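Local coordinates for protein probable translation initiation factor eIF-2B subunit gamma (Schizosaccharomyces pombe, PDB 5B04) that serves as the gamma subunit of eIF2B, the complex that catalyses exchange of GDP for GTP on the gamma subunit of translation initiation factor eIF2, at residues P53-S57 / E429-D433; L64-G68 / L332-I336; V346-V350 / V362-T366; V390-L396 / V406-S410. The protein carries 3 engineered substitutions. All blocks are in the same frame, centred on the assembly; numbering follows the deposited sequence.

Contact 1: P53-S57 / E429-D433; sequences PLTGS and EIGVD
Pro53, Leu54 and Ser57, in the loop between strand 39-45 and helix 74-82 of the nucleotidyl transferase-like domain, meet strand 429-430 and the turn that follows it. The CB-CG side of the Pro53 ring crosses Glu429 at a slant, with Pro53 CG 3.6 Å and Pro53 CB 3.8 Å from Glu429 CB. Glu429 CG, anti to the carbonyl carbon (chi1 -75°), adds a second touch at 4.1 Å from Pro53 CG. Beside this pair the backbones approach most closely, Pro53 CA lying 4.5 Å from Gly431 CA. The strand is the outermost, within this chain, of the four short parallel strands on this flank of the left-handed beta-helix; it is paired through Ile430 with Ile412 and Ala414. Past the strand, the two methyls of Val432 divide the work. Val432 CG2 approaches Leu54 O at 3.5 Å, while Val432 CG1, anti to the backbone N (chi1 -172°), reaches Ser57 CB at 3.6 Å. A glycine in place of Val432, lacking both methyls, would probably open a gap beside Ser57 CB and leave the loop at Leu54 without its packing partner. Ser57 OG is directed to its own loop, bonding to Ala59 N.

Contact 2: L64-G68 / L332-I336; sequences LLPIG and LNKCI
Ile67 and Leu332 meet through their ends, Ile67 CD1 lying 4.0 Å from Leu332 CD1 as the two side chains cross at a slant. Ile67 also packs on Ile336: its torsion (chi1 -84°) places CG2 anti to the backbone N, beside the helix, and leaves the other branch to run on toward Leu332. Ile67 CG2 is modelled 3.7 Å from Ile336 CG1, though the exact position of that CG1 is uncertain. Leu332 and Ile336 are one helical turn apart, so both project from the same side of helix 332-338 toward the loop. Leu65 CB adds a looser touch at 4.3 Å from Leu332 CD1, and Pro66 O lies 3.4 Å from Ile336 CD1.

Further out, Leu65 packs on Thr55 and Met72, and Pro66 on Met397. On the helix side, Ile336 also leans on Ile395 of the beta-helix, so loop, helix and beta-helix meet here. The loop runs from strand 39-45 to helix 74-82, and within it Gly68 N makes a weak bond to Tyr75 OH. Between the two segments there is neither a hydrogen bond nor a salt bridge: the join is buried and rests on branched aliphatic side chains, with the backbone oxygens of Pro66 and Ile67 also against Ile336, so its hold probably comes largely from fit and from exclusion of water.

Contact 3: V346-V350 / V362-T366; sequences VDVTV and VNEGT
Thr349 turns its methyl to the neighbouring loop, with Thr349 CG2 modelled 3.6 Å from Asn363 O and 4.2 Å from Val362 CG2. Val362 contributes to this touch by its own torsion (chi1 51°), which sets its CG2 anti to the backbone N. The placing of the Thr349 hydroxyl against Thr366 O is doubtful in the model and supports no bond, so the rotamer of Thr349 is uncertain as well. At the other end of the contact, Val346 CG1 lies 3.5 Å from Val362 O.

Between these, Val348 meets the aliphatic part of Glu364, the branched end of the valine set at a slant to the extended chain of the glutamate. The pair is modelled too tightly for its details to be trusted, and only the general apposition can be taken from it. The Glu364 side chain also touches Lys381.

These loops belong to the first turns of the left-handed beta-helix, lying on either side of strand 356-358 in the sequence. The second is anchored to the next turn: Glu364 pairs by backbone bonds with Asn382, while Thr366 OG1 bonds to Cys383 N and Gly380 O. Gly365 has the positive phi, 63°, that glycine tolerates well. Val346, Val348 and Glu364 are exposed, and the two loops are probably joined here by loose van der Waals contact of methyl groups with side chains and carbonyl oxygens at the protein surface.

Contact 4: V390-L396 / V406-S410; sequences VVSNSIL and VRLES
Strands 390-392 and 407-409 run parallel, with axes 4.7 Å apart and 4° between their directions, as successive turns of a left-handed beta-helix stack. Four backbone bonds join them, alternating in direction: Val390 N to Val406 O, Leu408 N to Val390 O, Ser392 N to Leu408 O (2.7 Å, 168° at the hydrogen) and Ser410 N to Ser392 O (2.6 Å). Asn393 and Ser410, both at positive phi, then turn the chain at matching corners, their CA atoms 4.3 Å apart. Val391 and Leu408 lie alongside each other on the buried face, Val391 CG1 4.1 Å from Leu408 CB. From the following strand Leu396 CD2 comes in at 4.2 Å to Leu408 CD1. Ser394 OG, anti to its carbonyl carbon (chi1 -67°), turns back to donate to Ser392 O (3.0 Å) from above the carbonyl plane, and accepts from Cys411 N. Replacement of Ser394 by an alanine is likely to leave Cys411 N without this acceptor and Ser392 O with one donor fewer. Val390, Ser392, Arg407 and Glu409 occupy the other face. There the extended Arg407 passes alongside Val390 and forms a salt bridge along its own strand, Arg407 NE lying 3.2 Å from Glu409 OE1.

In the fold
Only contacts 1 and 2 involve the nucleotidyl transferase-like domain. Contacts 3 and 4, centres 18 Å apart, lie within the left-handed beta-helix, contact 3 at its first turns and contact 4 further along. Contact 2 links the loop after strand 39-45 to helix 332-338, and the same loop, earlier in its course, makes contact 1. Contacts 1 and 2, 14 Å apart, touch through Thr55 with Leu65 and Leu54 with Leu332; contacts 1 and 4 reach the same four-stranded sheet. In sequence, contact 1 spans all the others, and contacts 2, 3 and 4 follow in series. One loop thus reaches both strand 429-430 and helix 332-338, which itself packs on strand 395-396 through Ile336 and Ile395.

Contact 1: P53-S57 / E429-D433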
ATOM      1  N   PRO E  53      80.058  15.209  18.337  1.00108.40           N
ATOM      2  CA  PRO E  53      80.603  16.533  18.659  1.00 93.32           C
ATOM      3  C   PRO E  53      79.664  17.343  19.544  1.00 93.29           C
ATOM      4  O   PRO E  53      80.110  18.161  20.347  1.00107.08           O
ATOM      5  CB  PRO E  53      80.759  17.198  17.284  1.00 92.48           C
ATOM      6  CG  PRO E  53      80.710  16.076  16.295  1.00 99.81           C
ATOM      7  CD  PRO E  53      79.779  15.078  16.896  1.00 96.49           C
ATOM      8  N   LEU E  54      78.369  17.088  19.402  1.00 91.31           N
ATOM      9  CA  LEU E  54      77.344  17.839  20.115  1.00 98.54           C
ATOM     10  C   LEU E  54      77.169  17.363  21.556  1.00 97.51           C
ATOM     11  O   LEU E  54      76.869  18.158  22.447  1.00 91.52           O
ATOM     12  CB  LEU E  54      76.005  17.740  19.376  1.00 89.86           C
ATOM     13  CG  LEU E  54      75.752  18.557  18.102  1.00 89.80           C
ATOM     14  CD1 LEU E  54      76.712  18.203  16.974  1.00 90.94           C
ATOM     15  CD2 LEU E  54      74.313  18.367  17.645  1.00 96.88           C
ATOM     16  N   THR E  55      77.363  16.066  21.782  1.00100.95           N
ATOM     17  CA  THR E  55      76.994  15.454  23.057  1.00106.53           C
ATOM     18  C   THR E  55      78.158  14.890  23.865  1.00117.66           C
ATOM     19  O   THR E  55      78.030  13.831  24.472  1.00123.30           O
ATOM     20  CB  THR E  55      75.990  14.307  22.843  1.00101.96           C
ATOM     21  OG1 THR E  55      76.522  13.377  21.891  1.00 85.81           O
ATOM     22  CG2 THR E  55      74.675  14.845  22.330  1.00 99.00           C
ATOM     23  N   GLY E  56      79.284  15.591  23.885  1.00124.14           N
ATOM     24  CA  GLY E  56      80.410  15.161  24.693  1.00120.21           C
ATOM     25  C   GLY E  56      80.398  15.831  26.053  1.00109.59           C
ATOM     26  O   GLY E  56      80.959  15.315  27.020  1.00101.12           O
ATOM     27  N   SER E  57      79.738  16.982  26.123  1.00 93.81           N
ATOM     28  CA  SER E  57      79.760  17.817  27.317  1.00 95.92           C
ATOM     29  C   SER E  57      78.698  17.435  28.341  1.00106.68           C
ATOM     30  O   SER E  57      77.662  16.864  28.000  1.00123.45           O
ATOM     31  CB  SER E  57      79.585  19.285  26.928  1.00109.41           C
ATOM     32  OG  SER E  57      79.354  20.091  28.069  1.00108.45           O
ATOM     33  N   GLU E 429      81.177  20.259  12.170  1.00 96.97           N
ATOM     34  CA  GLU E 429      80.576  20.186  13.494  1.00 88.94           C
ATOM     35  C   GLU E 429      81.500  20.807  14.534  1.00 94.72           C
ATOM     36  O   GLU E 429      82.546  20.248  14.864  1.00 95.53           O
ATOM     37  CB  GLU E 429      80.258  18.738  13.875  1.00 89.10           C
ATOM     38  CG  GLU E 429      79.038  18.156  13.179  1.00 92.35           C
ATOM     39  CD  GLU E 429      79.355  17.608  11.803  1.00109.52           C
ATOM     40  OE1 GLU E 429      80.439  17.011  11.635  1.00106.83           O
ATOM     41  OE2 GLU E 429      78.518  17.772  10.890  1.00118.88           O
ATOM     42  N   ILE E 430      81.111  21.970  15.042  1.00100.47           N
ATOM     43  CA  ILE E 430      81.876  22.640  16.083  1.00 94.79           C
ATOM     44  C   ILE E 430      81.276  22.326  17.449  1.00102.58           C
ATOM     45  O   ILE E 430      80.260  22.904  17.841  1.00 93.72           O
ATOM     46  CB  ILE E 430      81.914  24.158  15.867  1.00 93.99           C
ATOM     47  CG1 ILE E 430      82.388  24.475  14.449  1.00101.52           C
ATOM     48  CG2 ILE E 430      82.816  24.821  16.897  1.00115.56           C
ATOM     49  CD1 ILE E 430      82.212  25.919  14.061  1.00114.60           C
ATOM     50  N   GLY E 431      81.918  21.408  18.164  1.00 96.38           N
ATOM     51  CA  GLY E 431      81.409  20.904  19.427  1.00 94.71           C
ATOM     52  C   GLY E 431      81.335  21.909  20.559  1.00 95.49           C
ATOM     53  O   GLY E 431      81.457  23.116  20.351  1.00 99.57           O
ATOM     54  N   VAL E 432      81.137  21.399  21.770  1.00102.13           N
ATOM     55  CA  VAL E 432      80.898  22.247  22.931  1.00111.15           C
ATOM     56  C   VAL E 432      82.182  22.789  23.548  1.00122.10           C
ATOM     57  O   VAL E 432      83.149  22.052  23.758  1.00126.59           O
ATOM     58  CB  VAL E 432      80.115  21.492  24.022  1.00107.55           C
ATOM     59  CG1 VAL E 432      79.699  22.444  25.133  1.00 97.98           C
ATOM     60  CG2 VAL E 432      78.895  20.811  23.423  1.00120.80           C
ATOM     61  N   ASP E 433      82.173  24.091  23.817  1.00111.81           N
ATOM     62  CA  ASP E 433      83.223  24.766  24.573  1.00111.36           C
ATOM     63  C   ASP E 433      84.596  24.760  23.894  1.00130.94           C
ATOM     64  O   ASP E 433      85.596  25.083  24.531  1.00126.91           O
ATOM     65  CB  ASP E 433      83.328  24.154  25.976  1.00110.08           C
ATOM     66  CG  ASP E 433      82.099  24.434  26.828  1.00110.07           C
ATOM     67  OD1 ASP E 433      81.531  25.539  26.701  1.00 94.18           O
ATOM     68  OD2 ASP E 433      81.696  23.551  27.615  1.00119.10           O
TER

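Contact 2: L64-G68 / L332-I336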
ATOM      1  N   LEU E  64      68.768  17.848  25.686  1.00 88.20           N
ATOM      2  CA  LEU E  64      68.596  19.298  25.711  1.00 85.25           C
ATOM      3  C   LEU E  64      69.124  19.993  24.460  1.00 79.10           C
ATOM      4  O   LEU E  64      69.094  21.221  24.373  1.00 65.82           O
ATOM      5  CB  LEU E  64      69.269  19.889  26.951  1.00 96.26           C
ATOM      6  CG  LEU E  64      68.460  19.790  28.247  1.00 90.85           C
ATOM      7  CD1 LEU E  64      69.246  20.354  29.419  1.00 91.58           C
ATOM      8  CD2 LEU E  64      67.127  20.509  28.096  1.00 83.59           C
ATOM      9  N   LEU E  65      69.607  19.213  23.496  1.00 83.83           N
ATOM     10  CA  LEU E  65      70.033  19.772  22.217  1.00 70.47           C
ATOM     11  C   LEU E  65      68.853  20.429  21.516  1.00 76.17           C
ATOM     12  O   LEU E  65      67.846  19.775  21.250  1.00 82.60           O
ATOM     13  CB  LEU E  65      70.633  18.695  21.317  1.00 69.32           C
ATOM     14  CG  LEU E  65      71.889  17.964  21.781  1.00 74.50           C
ATOM     15  CD1 LEU E  65      72.147  16.794  20.853  1.00 73.68           C
ATOM     16  CD2 LEU E  65      73.083  18.905  21.810  1.00 66.64           C
ATOM     17  N   PRO E  66      68.974  21.728  21.213  1.00 68.66           N
ATOM     18  CA  PRO E  66      67.863  22.463  20.601  1.00 68.72           C
ATOM     19  C   PRO E  66      67.570  22.002  19.180  1.00 88.75           C
ATOM     20  O   PRO E  66      68.500  21.774  18.404  1.00 86.84           O
ATOM     21  CB  PRO E  66      68.359  23.911  20.611  1.00 71.07           C
ATOM     22  CG  PRO E  66      69.844  23.792  20.563  1.00 80.04           C
ATOM     23  CD  PRO E  66      70.177  22.564  21.366  1.00 70.03           C
ATOM     24  N   ILE E  67      66.293  21.854  18.844  1.00 87.63           N
ATOM     25  CA  ILE E  67      65.920  21.573  17.466  1.00 77.45           C
ATOM     26  C   ILE E  67      65.493  22.896  16.826  1.00 83.92           C
ATOM     27  O   ILE E  67      66.266  23.505  16.093  1.00 88.25           O
ATOM     28  CB  ILE E  67      64.812  20.486  17.350  1.00 62.50           C
ATOM     29  CG1 ILE E  67      65.419  19.079  17.395  1.00 48.71           C
ATOM     30  CG2 ILE E  67      64.094  20.569  16.013  1.00 58.03           C
ATOM     31  CD1 ILE E  67      66.185  18.738  18.648  1.00 80.18           C
ATOM     32  N   GLY E  68      64.293  23.374  17.135  1.00 66.26           N
ATOM     33  CA  GLY E  68      63.833  24.624  16.563  1.00 73.73           C
ATOM     34  C   GLY E  68      63.865  25.733  17.588  1.00 91.63           C
ATOM     35  O   GLY E  68      62.829  26.309  17.922  1.00 96.55           O
ATOM     36  N   LEU E 332      69.468  15.902  12.845  1.00 92.28           N
ATOM     37  CA  LEU E 332      69.179  17.050  13.660  1.00 66.23           C
ATOM     38  C   LEU E 332      69.318  18.219  12.746  1.00 79.94           C
ATOM     39  O   LEU E 332      68.583  19.176  12.855  1.00 74.03           O
ATOM     40  CB  LEU E 332      70.182  17.158  14.803  1.00 75.81           C
ATOM     41  CG  LEU E 332      69.983  18.257  15.849  1.00 84.98           C
ATOM     42  CD1 LEU E 332      69.709  17.655  17.201  1.00 81.31           C
ATOM     43  CD2 LEU E 332      71.167  19.188  15.961  1.00 69.96           C
ATOM     44  N   ASN E 333      70.275  18.144  11.839  1.00 82.35           N
ATOM     45  CA  ASN E 333      70.420  19.231  10.882  1.00 85.45           C
ATOM     46  C   ASN E 333      69.180  19.383  10.009  1.00 82.38           C
ATOM     47  O   ASN E 333      68.745  20.497   9.711  1.00 87.90           O
ATOM     48  CB  ASN E 333      71.649  19.011   9.999  1.00 76.51           C
ATOM     49  CG  ASN E 333      71.824  20.104   8.962  1.00 72.24           C
ATOM     50  OD1 ASN E 333      71.334  19.996   7.838  1.00 59.82           O
ATOM     51  ND2 ASN E 333      72.523  21.168   9.339  1.00 62.42           N
ATOM     52  N   LYS E 334      68.608  18.248   9.618  1.00 80.10           N
ATOM     53  CA  LYS E 334      67.487  18.237   8.691  1.00 88.70           C
ATOM     54  C   LYS E 334      66.147  18.412   9.401  1.00 81.86           C
ATOM     55  O   LYS E 334      65.275  19.136   8.920  1.00 82.01           O
ATOM     56  CB  LYS E 334      67.485  16.942   7.880  1.00 81.02           C
ATOM     57  CG  LYS E 334      66.840  17.128   6.534  1.00 87.97           C
ATOM     58  CD  LYS E 334      67.679  18.092   5.718  1.00 96.43           C
ATOM     59  CE  LYS E 334      66.832  18.841   4.724  1.00115.51           C
ATOM     60  NZ  LYS E 334      65.703  18.015   4.231  1.00118.91           N
ATOM     61  N   CYS E 335      65.990  17.744  10.539  1.00 77.72           N
ATOM     62  CA  CYS E 335      64.784  17.873  11.351  1.00 71.79           C
ATOM     63  C   CYS E 335      64.594  19.318  11.788  1.00 70.95           C
ATOM     64  O   CYS E 335      63.480  19.843  11.769  1.00 76.10           O
ATOM     65  CB  CYS E 335      64.852  16.956  12.574  1.00 71.67           C
ATOM     66  SG  CYS E 335      64.012  15.367  12.375  1.00 89.95           S
ATOM     67  N   ILE E 336      65.693  19.952  12.182  1.00 70.13           N
ATOM     68  CA  ILE E 336      65.689  21.366  12.535  1.00 60.55           C
ATOM     69  C   ILE E 336      65.252  22.201  11.338  1.00 65.52           C
ATOM     70  O   ILE E 336      64.432  23.112  11.468  1.00 62.21           O
ATOM     71  CB  ILE E 336      67.077  21.825  13.022  1.00 68.88           C
ATOM     72  CG1 ILE E 336      67.373  21.215  14.391  1.00 57.77           C
ATOM     73  CG2 ILE E 336      67.156  23.335  13.091  1.00 70.28           C
ATOM     74  CD1 ILE E 336      68.697  21.618  14.989  1.00 73.43           C
TER

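Contact 3: V346-V350 / V362-T366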
ATOM      1  N   VAL E 346      60.848  35.932  14.944  1.00132.15           N
ATOM      2  CA  VAL E 346      60.983  36.267  16.349  1.00123.48           C
ATOM      3  C   VAL E 346      61.898  37.493  16.480  1.00120.35           C
ATOM      4  O   VAL E 346      63.004  37.510  15.937  1.00129.10           O
ATOM      5  CB  VAL E 346      61.526  35.053  17.136  1.00132.81           C
ATOM      6  CG1 VAL E 346      62.481  35.478  18.204  1.00119.11           C
ATOM      7  CG2 VAL E 346      60.378  34.246  17.729  1.00 99.15           C
ATOM      8  N   ASP E 347      61.417  38.535  17.160  1.00114.91           N
ATOM      9  CA  ASP E 347      62.169  39.788  17.274  1.00128.08           C
ATOM     10  C   ASP E 347      62.497  40.175  18.712  1.00134.17           C
ATOM     11  O   ASP E 347      62.672  41.354  19.019  1.00143.59           O
ATOM     12  CB  ASP E 347      61.410  40.948  16.625  1.00132.35           C
ATOM     13  CG  ASP E 347      60.975  40.651  15.207  1.00138.09           C
ATOM     14  OD1 ASP E 347      61.478  39.680  14.606  1.00145.96           O
ATOM     15  OD2 ASP E 347      60.135  41.412  14.685  1.00148.89           O
ATOM     16  N   VAL E 348      62.566  39.178  19.585  1.00113.23           N
ATOM     17  CA  VAL E 348      63.014  39.363  20.961  1.00111.05           C
ATOM     18  C   VAL E 348      64.394  40.003  21.015  1.00106.88           C
ATOM     19  O   VAL E 348      64.728  40.736  21.947  1.00106.12           O
ATOM     20  CB  VAL E 348      63.067  38.031  21.673  1.00103.21           C
ATOM     21  CG1 VAL E 348      61.665  37.525  21.931  1.00 98.10           C
ATOM     22  CG2 VAL E 348      63.822  37.066  20.802  1.00105.80           C
ATOM     23  N   THR E 349      65.220  39.695  20.026  1.00116.69           N
ATOM     24  CA  THR E 349      66.554  40.276  19.884  1.00122.39           C
ATOM     25  C   THR E 349      66.561  41.444  18.924  1.00134.92           C
ATOM     26  O   THR E 349      65.558  41.733  18.286  1.00128.65           O
ATOM     27  CB  THR E 349      67.567  39.282  19.333  1.00124.37           C
ATOM     28  OG1 THR E 349      68.830  39.936  19.182  1.00124.35           O
ATOM     29  CG2 THR E 349      67.117  38.807  17.983  1.00106.01           C
ATOM     30  N   VAL E 350      67.711  42.105  18.819  1.00136.23           N
ATOM     31  CA  VAL E 350      67.847  43.281  17.971  1.00131.14           C
ATOM     32  C   VAL E 350      68.984  43.148  16.980  1.00135.43           C
ATOM     33  O   VAL E 350      69.984  42.504  17.267  1.00121.07           O
ATOM     34  CB  VAL E 350      68.087  44.539  18.797  1.00135.23           C
ATOM     35  CG1 VAL E 350      67.707  45.755  17.979  1.00131.34           C
ATOM     36  CG2 VAL E 350      67.277  44.485  20.082  1.00124.14           C
ATOM     37  N   VAL E 362      66.195  32.881  14.886  1.00 85.86           N
ATOM     38  CA  VAL E 362      67.226  33.371  15.758  1.00 92.14           C
ATOM     39  C   VAL E 362      66.586  33.644  17.097  1.00102.01           C
ATOM     40  O   VAL E 362      65.514  34.209  17.152  1.00104.96           O
ATOM     41  CB  VAL E 362      67.742  34.680  15.207  1.00 85.10           C
ATOM     42  CG1 VAL E 362      66.568  35.591  14.934  1.00 82.72           C
ATOM     43  CG2 VAL E 362      68.710  35.313  16.174  1.00102.08           C
ATOM     44  N   ASN E 363      67.235  33.259  18.181  1.00 98.36           N
ATOM     45  CA  ASN E 363      66.609  33.370  19.490  1.00107.12           C
ATOM     46  C   ASN E 363      66.804  34.666  20.221  1.00115.64           C
ATOM     47  O   ASN E 363      67.218  35.643  19.644  1.00118.54           O
ATOM     48  CB  ASN E 363      66.972  32.216  20.401  1.00104.12           C
ATOM     49  CG  ASN E 363      65.776  31.693  21.147  1.00102.00           C
ATOM     50  OD1 ASN E 363      64.695  32.246  21.063  1.00 99.63           O
ATOM     51  ND2 ASN E 363      65.966  30.623  21.877  1.00 94.42           N
ATOM     52  N   GLU E 364      66.433  34.659  21.492  1.00123.95           N
ATOM     53  CA  GLU E 364      66.511  35.822  22.364  1.00114.48           C
ATOM     54  C   GLU E 364      67.887  36.250  22.848  1.00113.62           C
ATOM     55  O   GLU E 364      68.819  35.462  22.931  1.00115.97           O
ATOM     56  CB  GLU E 364      65.616  35.604  23.563  1.00110.15           C
ATOM     57  CG  GLU E 364      64.239  35.109  23.191  1.00118.92           C
ATOM     58  CD  GLU E 364      63.498  34.544  24.375  1.00132.01           C
ATOM     59  OE1 GLU E 364      63.934  34.784  25.516  1.00130.03           O
ATOM     60  OE2 GLU E 364      62.485  33.854  24.161  1.00135.82           O
ATOM     61  N   GLY E 365      67.973  37.526  23.182  1.00100.02           N
ATOM     62  CA  GLY E 365      69.167  38.175  23.697  1.00120.81           C
ATOM     63  C   GLY E 365      70.323  38.176  22.713  1.00119.36           C
ATOM     64  O   GLY E 365      71.351  38.814  22.946  1.00127.10           O
ATOM     65  N   THR E 366      70.149  37.454  21.611  1.00124.96           N
ATOM     66  CA  THR E 366      71.191  37.301  20.601  1.00120.43           C
ATOM     67  C   THR E 366      71.349  38.539  19.734  1.00122.54           C
ATOM     68  O   THR E 366      70.512  38.821  18.878  1.00114.96           O
ATOM     69  CB  THR E 366      70.906  36.093  19.685  1.00113.18           C
ATOM     70  OG1 THR E 366      71.051  34.881  20.433  1.00113.52           O
ATOM     71  CG2 THR E 366      71.871  36.071  18.505  1.00108.09           C
TER

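Contact 4: V390-L396 / V406-S410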
ATOM      1  N   VAL E 390      79.041  35.665   7.214  1.00104.81           N
ATOM      2  CA  VAL E 390      77.919  34.972   6.586  1.00101.64           C
ATOM      3  C   VAL E 390      77.657  33.609   7.228  1.00 97.38           C
ATOM      4  O   VAL E 390      78.578  32.817   7.427  1.00 87.69           O
ATOM      5  CB  VAL E 390      78.245  34.785   5.094  1.00 98.90           C
ATOM      6  CG1 VAL E 390      77.259  33.822   4.451  1.00 93.21           C
ATOM      7  CG2 VAL E 390      78.225  36.128   4.381  1.00109.88           C
ATOM      8  N   VAL E 391      76.395  33.354   7.566  1.00 90.81           N
ATOM      9  CA  VAL E 391      75.983  32.069   8.127  1.00 96.90           C
ATOM     10  C   VAL E 391      74.913  31.423   7.250  1.00 95.56           C
ATOM     11  O   VAL E 391      73.797  31.932   7.147  1.00 93.89           O
ATOM     12  CB  VAL E 391      75.437  32.221   9.561  1.00 90.64           C
ATOM     13  CG1 VAL E 391      75.148  30.857  10.164  1.00 93.43           C
ATOM     14  CG2 VAL E 391      76.420  32.984  10.429  1.00 81.25           C
ATOM     15  N   SER E 392      75.253  30.300   6.621  1.00 75.81           N
ATOM     16  CA  SER E 392      74.334  29.642   5.695  1.00 81.36           C
ATOM     17  C   SER E 392      74.153  28.154   5.996  1.00 81.88           C
ATOM     18  O   SER E 392      75.122  27.448   6.279  1.00 79.45           O
ATOM     19  CB  SER E 392      74.818  29.821   4.254  1.00 89.11           C
ATOM     20  OG  SER E 392      73.836  29.387   3.331  1.00104.60           O
ATOM     21  N   ASN E 393      72.903  27.696   5.918  1.00 68.32           N
ATOM     22  CA  ASN E 393      72.530  26.309   6.209  1.00 65.04           C
ATOM     23  C   ASN E 393      73.124  25.788   7.511  1.00 80.35           C
ATOM     24  O   ASN E 393      73.475  24.614   7.619  1.00 71.69           O
ATOM     25  CB  ASN E 393      72.935  25.389   5.056  1.00 75.66           C
ATOM     26  CG  ASN E 393      71.834  25.229   4.027  1.00 87.37           C
ATOM     27  OD1 ASN E 393      70.703  25.664   4.240  1.00 84.98           O
ATOM     28  ND2 ASN E 393      72.157  24.592   2.907  1.00127.68           N
ATOM     29  N   SER E 394      73.223  26.666   8.502  1.00 72.40           N
ATOM     30  CA  SER E 394      73.870  26.309   9.755  1.00 63.03           C
ATOM     31  C   SER E 394      72.912  26.329  10.936  1.00 74.68           C
ATOM     32  O   SER E 394      71.805  26.853  10.848  1.00 74.51           O
ATOM     33  CB  SER E 394      75.047  27.246  10.026  1.00 74.92           C
ATOM     34  OG  SER E 394      76.082  27.044   9.081  1.00 88.18           O
ATOM     35  N   ILE E 395      73.327  25.738  12.035  1.00 78.07           N
ATOM     36  CA  ILE E 395      72.555  25.803  13.244  1.00 77.31           C
ATOM     37  C   ILE E 395      73.421  26.291  14.376  1.00 77.04           C
ATOM     38  O   ILE E 395      74.490  25.770  14.601  1.00 71.11           O
ATOM     39  CB  ILE E 395      72.034  24.428  13.606  1.00 77.47           C
ATOM     40  CG1 ILE E 395      71.110  23.928  12.524  1.00 75.35           C
ATOM     41  CG2 ILE E 395      71.271  24.487  14.898  1.00 66.63           C
ATOM     42  CD1 ILE E 395      71.264  22.456  12.294  1.00 68.86           C
ATOM     43  N   LEU E 396      72.946  27.278  15.109  1.00 71.40           N
ATOM     44  CA  LEU E 396      73.708  27.791  16.219  1.00 79.18           C
ATOM     45  C   LEU E 396      72.953  27.685  17.507  1.00 86.71           C
ATOM     46  O   LEU E 396      71.853  28.173  17.633  1.00 77.77           O
ATOM     47  CB  LEU E 396      74.053  29.239  15.981  1.00 86.74           C
ATOM     48  CG  LEU E 396      74.842  29.536  14.726  1.00 82.67           C
ATOM     49  CD1 LEU E 396      75.008  31.029  14.625  1.00 71.78           C
ATOM     50  CD2 LEU E 396      76.191  28.862  14.821  1.00 75.98           C
ATOM     51  N   VAL E 406      83.705  35.694   9.455  1.00124.49           N
ATOM     52  CA  VAL E 406      83.733  34.265   9.205  1.00113.11           C
ATOM     53  C   VAL E 406      82.676  33.839   8.203  1.00 92.07           C
ATOM     54  O   VAL E 406      81.636  34.487   8.064  1.00 84.08           O
ATOM     55  CB  VAL E 406      83.502  33.450  10.492  1.00107.87           C
ATOM     56  CG1 VAL E 406      84.602  33.728  11.504  1.00123.33           C
ATOM     57  CG2 VAL E 406      82.139  33.765  11.085  1.00105.02           C
ATOM     58  N   ARG E 407      82.951  32.754   7.492  1.00103.72           N
ATOM     59  CA  ARG E 407      81.957  32.174   6.608  1.00 93.71           C
ATOM     60  C   ARG E 407      81.530  30.806   7.111  1.00101.09           C
ATOM     61  O   ARG E 407      82.288  29.839   7.038  1.00 94.36           O
ATOM     62  CB  ARG E 407      82.495  32.079   5.181  1.00106.58           C
ATOM     63  CG  ARG E 407      81.496  31.483   4.208  1.00103.37           C
ATOM     64  CD  ARG E 407      81.891  31.725   2.764  1.00 90.05           C
ATOM     65  NE  ARG E 407      80.894  31.183   1.846  1.00 92.72           N
ATOM     66  CZ  ARG E 407      79.775  31.814   1.503  1.00110.72           C
ATOM     67  NH1 ARG E 407      79.509  33.014   1.999  1.00 89.51           N
ATOM     68  NH2 ARG E 407      78.923  31.243   0.662  1.00129.19           N
ATOM     69  N   LEU E 408      80.314  30.736   7.640  1.00 99.89           N
ATOM     70  CA  LEU E 408      79.760  29.476   8.105  1.00 88.16           C
ATOM     71  C   LEU E 408      78.893  28.849   7.021  1.00 83.63           C
ATOM     72  O   LEU E 408      77.799  29.332   6.727  1.00 93.64           O
ATOM     73  CB  LEU E 408      78.954  29.680   9.388  1.00 91.00           C
ATOM     74  CG  LEU E 408      79.800  29.793  10.657  1.00 87.82           C
ATOM     75  CD1 LEU E 408      78.924  30.043  11.874  1.00 83.42           C
ATOM     76  CD2 LEU E 408      80.641  28.538  10.843  1.00 97.60           C
ATOM     77  N   GLU E 409      79.400  27.777   6.423  1.00 74.77           N
ATOM     78  CA  GLU E 409      78.693  27.082   5.355  1.00 84.50           C
ATOM     79  C   GLU E 409      78.234  25.698   5.797  1.00 88.00           C
ATOM     80  O   GLU E 409      79.056  24.803   5.997  1.00 86.62           O
ATOM     81  CB  GLU E 409      79.582  26.954   4.117  1.00 95.65           C
ATOM     82  CG  GLU E 409      79.698  28.215   3.281  1.00 96.39           C
ATOM     83  CD  GLU E 409      80.563  28.008   2.053  1.00111.95           C
ATOM     84  OE1 GLU E 409      80.075  28.259   0.930  1.00114.78           O
ATOM     85  OE2 GLU E 409      81.732  27.596   2.210  1.00108.60           O
ATOM     86  N   SER E 410      76.922  25.536   5.950  1.00 78.30           N
ATOM     87  CA  SER E 410      76.320  24.237   6.249  1.00 73.30           C
ATOM     88  C   SER E 410      76.921  23.571   7.486  1.00 78.08           C
ATOM     89  O   SER E 410      77.162  22.366   7.493  1.00 65.15           O
ATOM     90  CB  SER E 410      76.456  23.306   5.040  1.00 72.77           C
ATOM     91  OG  SER E 410      75.921  22.024   5.316  1.00 78.40           O
TER